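PDB 2WFB: uncharacterized protein orp from Desulfovibrio gigas, which is of unknown function but, being related to nitrogenase iron-molybdenum cofactor proteins and linked to a mixed molybdenum-copper sulphide cluster, probably takes part in metal-cluster binding or assembly. Local coordinates for residues Q61-A64 against K65-A68; A103-R106 against F107-Q111. All coordinates share one frame; numbering follows the deposited sequence.

Both contacts are C-terminal helix endings closed by a glycine with positive phi, and both helices pack on strand 6-11. Contact 1 ends helix 55-66, whose Leu63 meets Ala8; contact 2 ends helix 100-108, whose Val104 meets Ile7 and Val9. These neighbours alternate along the strand, consistent with helices on opposite faces of the sheet. The centres lie about 21 Å apart, and the contacts do not touch. Contact 1 lies nearer the centre of the molecule and leads into strand 68-72; its glycine is buried, and a serine hydroxyl joins the backbone bonds. In contact 2 the last turn is largely exposed, with inner Val104 set against outer polar side chains.

Contact 1: Q61-A64 against K65-A68; sequences QVLA and KSGA
Lys65 N bonds to Gln61 O at 3.1 Å and Ser66 N to Val62 O at 3.2 Å, two i to i+4 hydrogen bonds near the end of helix 55-66. Past these, Gly67 N reaches back three residues to Ala64 O (3.1 Å), approaching from above the carbonyl plane, while Ala68 N makes a weak bond of 3.3 Å to Leu63 O.

A side-chain hydroxyl adds to this backbone set. Ser66 OG donates to Leu63 O at 3.0 Å, coming at the carbonyl from the side with a C=O...OG angle of 117°. The torsion that permits this places OG between the backbone N and the carbonyl carbon (chi1 75°), folded back over the preceding turn. Leu63 O thus accepts from the hydroxyl and more weakly from Ala68 N and Ser66 N, so this one carbonyl gathers much of the polar closure of the helix.

The apolar contact is looser: Leu63 CD2 approaches Ala68 CB at 4.4 Å, and both side chains also meet Ala8 of strand 6-11. Separately, on the solvent side, aliphatic carbons of Lys65 lie against the previous turn, with Lys65 CG 3.3 Å from Gln61 O; CG stands anti to the carbonyl carbon (chi1 -70°), which sets the chain alongside that oxygen.

Positive phi at Gly67 and the paired bonds from Gly67 N and Ala68 N define a Schellman motif, here turning helix 55-66 directly into strand 68-72 of the central sheet, a helix-to-strand passage within an alpha/beta fold of the ribonuclease H-like kind.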
# COMPACT_ATOMS: atom_id res chain seq x y z
N GLN A 61 3.52 -9.93 1.81
CA GLN A 61 3.72 -10.62 3.09
C GLN A 61 4.03 -9.68 4.25
O GLN A 61 3.53 -9.87 5.34
CB GLN A 61 4.76 -11.75 2.96
CG GLN A 61 4.19 -12.93 2.17
CD GLN A 61 5.24 -13.81 1.49
OE1 GLN A 61 6.44 -13.68 1.74
NE2 GLN A 61 4.77 -14.71 0.62
N VAL A 62 4.83 -8.64 4.00
CA VAL A 62 5.03 -7.59 5.00
C VAL A 62 3.69 -6.95 5.41
O VAL A 62 3.41 -6.80 6.61
CB VAL A 62 6.07 -6.55 4.51
CG1 VAL A 62 6.07 -5.28 5.41
CG2 VAL A 62 7.46 -7.18 4.48
N LEU A 63 2.86 -6.59 4.43
CA LEU A 63 1.53 -6.03 4.68
C LEU A 63 0.55 -6.97 5.39
O LEU A 63 -0.22 -6.54 6.22
CB LEU A 63 0.89 -5.52 3.38
CG LEU A 63 1.51 -4.27 2.77
CD1 LEU A 63 0.71 -3.85 1.54
CD2 LEU A 63 1.57 -3.14 3.78
N ALA A 64 0.56 -8.26 5.05
CA ALA A 64 -0.32 -9.21 5.70
C ALA A 64 0.05 -9.28 7.18
O ALA A 64 -0.82 -9.31 8.02
CB ALA A 64 -0.25 -10.58 5.04
N LYS A 65 1.36 -9.24 7.47
CA LYS A 65 1.88 -9.20 8.85
C LYS A 65 1.50 -7.96 9.65
O LYS A 65 1.35 -8.04 10.87
CB LYS A 65 3.41 -9.39 8.87
CG LYS A 65 3.79 -10.83 8.51
CD LYS A 65 5.30 -11.05 8.50
CE LYS A 65 5.66 -12.27 7.63
NZ LYS A 65 6.98 -12.07 6.92
N SER A 66 1.33 -6.82 8.98
CA SER A 66 0.87 -5.63 9.67
C SER A 66 -0.67 -5.59 9.85
O SER A 66 -1.19 -4.71 10.51
CB SER A 66 1.38 -4.37 8.96
OG SER A 66 0.65 -4.14 7.78
N GLY A 67 -1.38 -6.55 9.28
CA GLY A 67 -2.84 -6.59 9.35
C GLY A 67 -3.59 -5.58 8.49
O GLY A 67 -4.75 -5.25 8.78
N ALA A 68 -2.95 -5.08 7.44
CA ALA A 68 -3.53 -4.06 6.55
C ALA A 68 -4.69 -4.65 5.76
O ALA A 68 -4.63 -5.79 5.35
CB ALA A 68 -2.46 -3.52 5.58

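Contact 2: A103-R106 against F107-Q111; sequences AVQR and FLDGQ
A Schellman motif finishes helix 100-108, where Gln111 N returns to Arg106 O at 3.0 Å and, inside it, Gly110 N bonds to Phe107 O. Gly110, with positive phi, leaves the helical path. Ahead of the motif the regular i to i+4 bonds continue: Phe107 N to Ala103 O, Leu108 N to Val104 O at 2.8 Å, and Asp109 N to Gln105 O at 3.0 Å. The Leu108 bond is almost straight (N-H...O angle 173°).

Val104 and Leu108 run alongside each other in the same direction and touch through Val104 CG1 and Leu108 CD1 at 3.8 Å. Leu108 CG is also 3.3 Å from Val104 O, so the branch point lies beyond the same oxygen that the residue's own N-H engages. Both side chains reach Ile7 of strand 6-11.

Phe107 sets its CB 3.4 Å from Ala103 O. With CG anti to the backbone N (chi1 170°), the ring leaves the preceding turn and packs on Ile7, Val70, Leu72 and Met114, with Val104 O at its edge, near the ring plane.

The outer side is polar: Asp109 CG sits 3.1 Å from Gln105 O. Arg106 packs on Leu98 and Val112 and crosses Gln111 at about a right angle, Arg106 CD lying 3.8 Å from Gln111 OE1 in one of two conformers of Gln111.

The chemistry thus divides by face. Apolar side chains seat the helix on the sheet, whereas an acidic group near the C-terminal end, where the helix dipole is negative, would probably be slightly disfavoured.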
# COMPACT_ATOMS: atom_id res chain seq x y z
N ALA A 103 -4.09 10.81 -0.21
CA ALA A 103 -4.57 9.55 -0.76
C ALA A 103 -5.56 8.85 0.19
O ALA A 103 -6.58 8.29 -0.25
CB ALA A 103 -3.41 8.63 -1.10
N VAL A 104 -5.26 8.88 1.48
CA VAL A 104 -6.13 8.26 2.47
C VAL A 104 -7.45 9.02 2.48
O VAL A 104 -8.52 8.41 2.42
CB VAL A 104 -5.52 8.23 3.87
CG1 VAL A 104 -6.58 7.89 4.89
CG2 VAL A 104 -4.38 7.21 3.94
N GLN A 105 -7.37 10.36 2.49
CA GLN A 105 -8.58 11.21 2.41
C GLN A 105 -9.42 10.96 1.16
O GLN A 105 -10.64 10.83 1.29
CB GLN A 105 -8.26 12.71 2.60
CG GLN A 105 -9.51 13.59 2.79
CD GLN A 105 -10.27 13.28 4.09
OE1 GLN A 105 -11.36 12.68 4.07
NE2 GLN A 105 -9.69 13.67 5.22
N ARG A 106 -8.81 10.88 -0.04
CA ARG A 106 -9.58 10.54 -1.27
C ARG A 106 -10.20 9.15 -1.19
O ARG A 106 -11.32 8.96 -1.65
CB ARG A 106 -8.77 10.59 -2.57
CG ARG A 106 -8.21 11.94 -2.94
CD ARG A 106 -8.35 12.30 -4.43
NE ARG A 106 -8.07 11.21 -5.37
CZ ARG A 106 -7.43 11.37 -6.53
NH1 ARG A 106 -6.94 12.56 -6.89
NH2 ARG A 106 -7.24 10.33 -7.33
N PHE A 107 -9.45 8.19 -0.66
CA PHE A 107 -9.99 6.84 -0.44
C PHE A 107 -11.22 6.87 0.48
O PHE A 107 -12.25 6.32 0.11
CB PHE A 107 -8.96 5.86 0.12
CG PHE A 107 -9.58 4.56 0.57
CD1 PHE A 107 -10.07 3.65 -0.36
CD2 PHE A 107 -9.73 4.28 1.92
CE1 PHE A 107 -10.69 2.46 0.04
CE2 PHE A 107 -10.35 3.09 2.33
CZ PHE A 107 -10.83 2.19 1.39
N LEU A 108 -11.09 7.48 1.65
CA LEU A 108 -12.22 7.60 2.60
C LEU A 108 -13.45 8.34 2.06
O LEU A 108 -14.60 8.02 2.42
CB LEU A 108 -11.76 8.24 3.91
CG LEU A 108 -10.69 7.41 4.63
CD1 LEU A 108 -10.23 8.15 5.85
CD2 LEU A 108 -11.16 6.00 4.97
N ASP A 109 -13.20 9.31 1.18
CA ASP A 109 -14.25 10.09 0.55
C ASP A 109 -14.92 9.33 -0.60
O ASP A 109 -15.75 9.89 -1.27
CB ASP A 109 -13.68 11.44 0.04
CG ASP A 109 -13.35 12.41 1.17
OD1 ASP A 109 -13.67 12.10 2.34
OD2 ASP A 109 -12.76 13.49 0.90
N GLY A 110 -14.54 8.08 -0.86
CA GLY A 110 -15.16 7.30 -1.94
C GLY A 110 -14.69 7.61 -3.35
O GLY A 110 -15.33 7.18 -4.32
N GLN A 111 -13.55 8.28 -3.48
CA GLN A 111 -13.03 8.73 -4.78
C GLN A 111 -11.98 7.77 -5.37
O GLN A 111 -11.38 8.07 -6.42
CB GLN A 111 -12.42 10.13 -4.64
CG GLN A 111 -13.40 11.29 -4.63
CD GLN A 111 -12.72 12.62 -4.28
OE1 GLN A 111 -11.99 12.72 -3.28
NE2 GLN A 111 -12.97 13.64 -5.09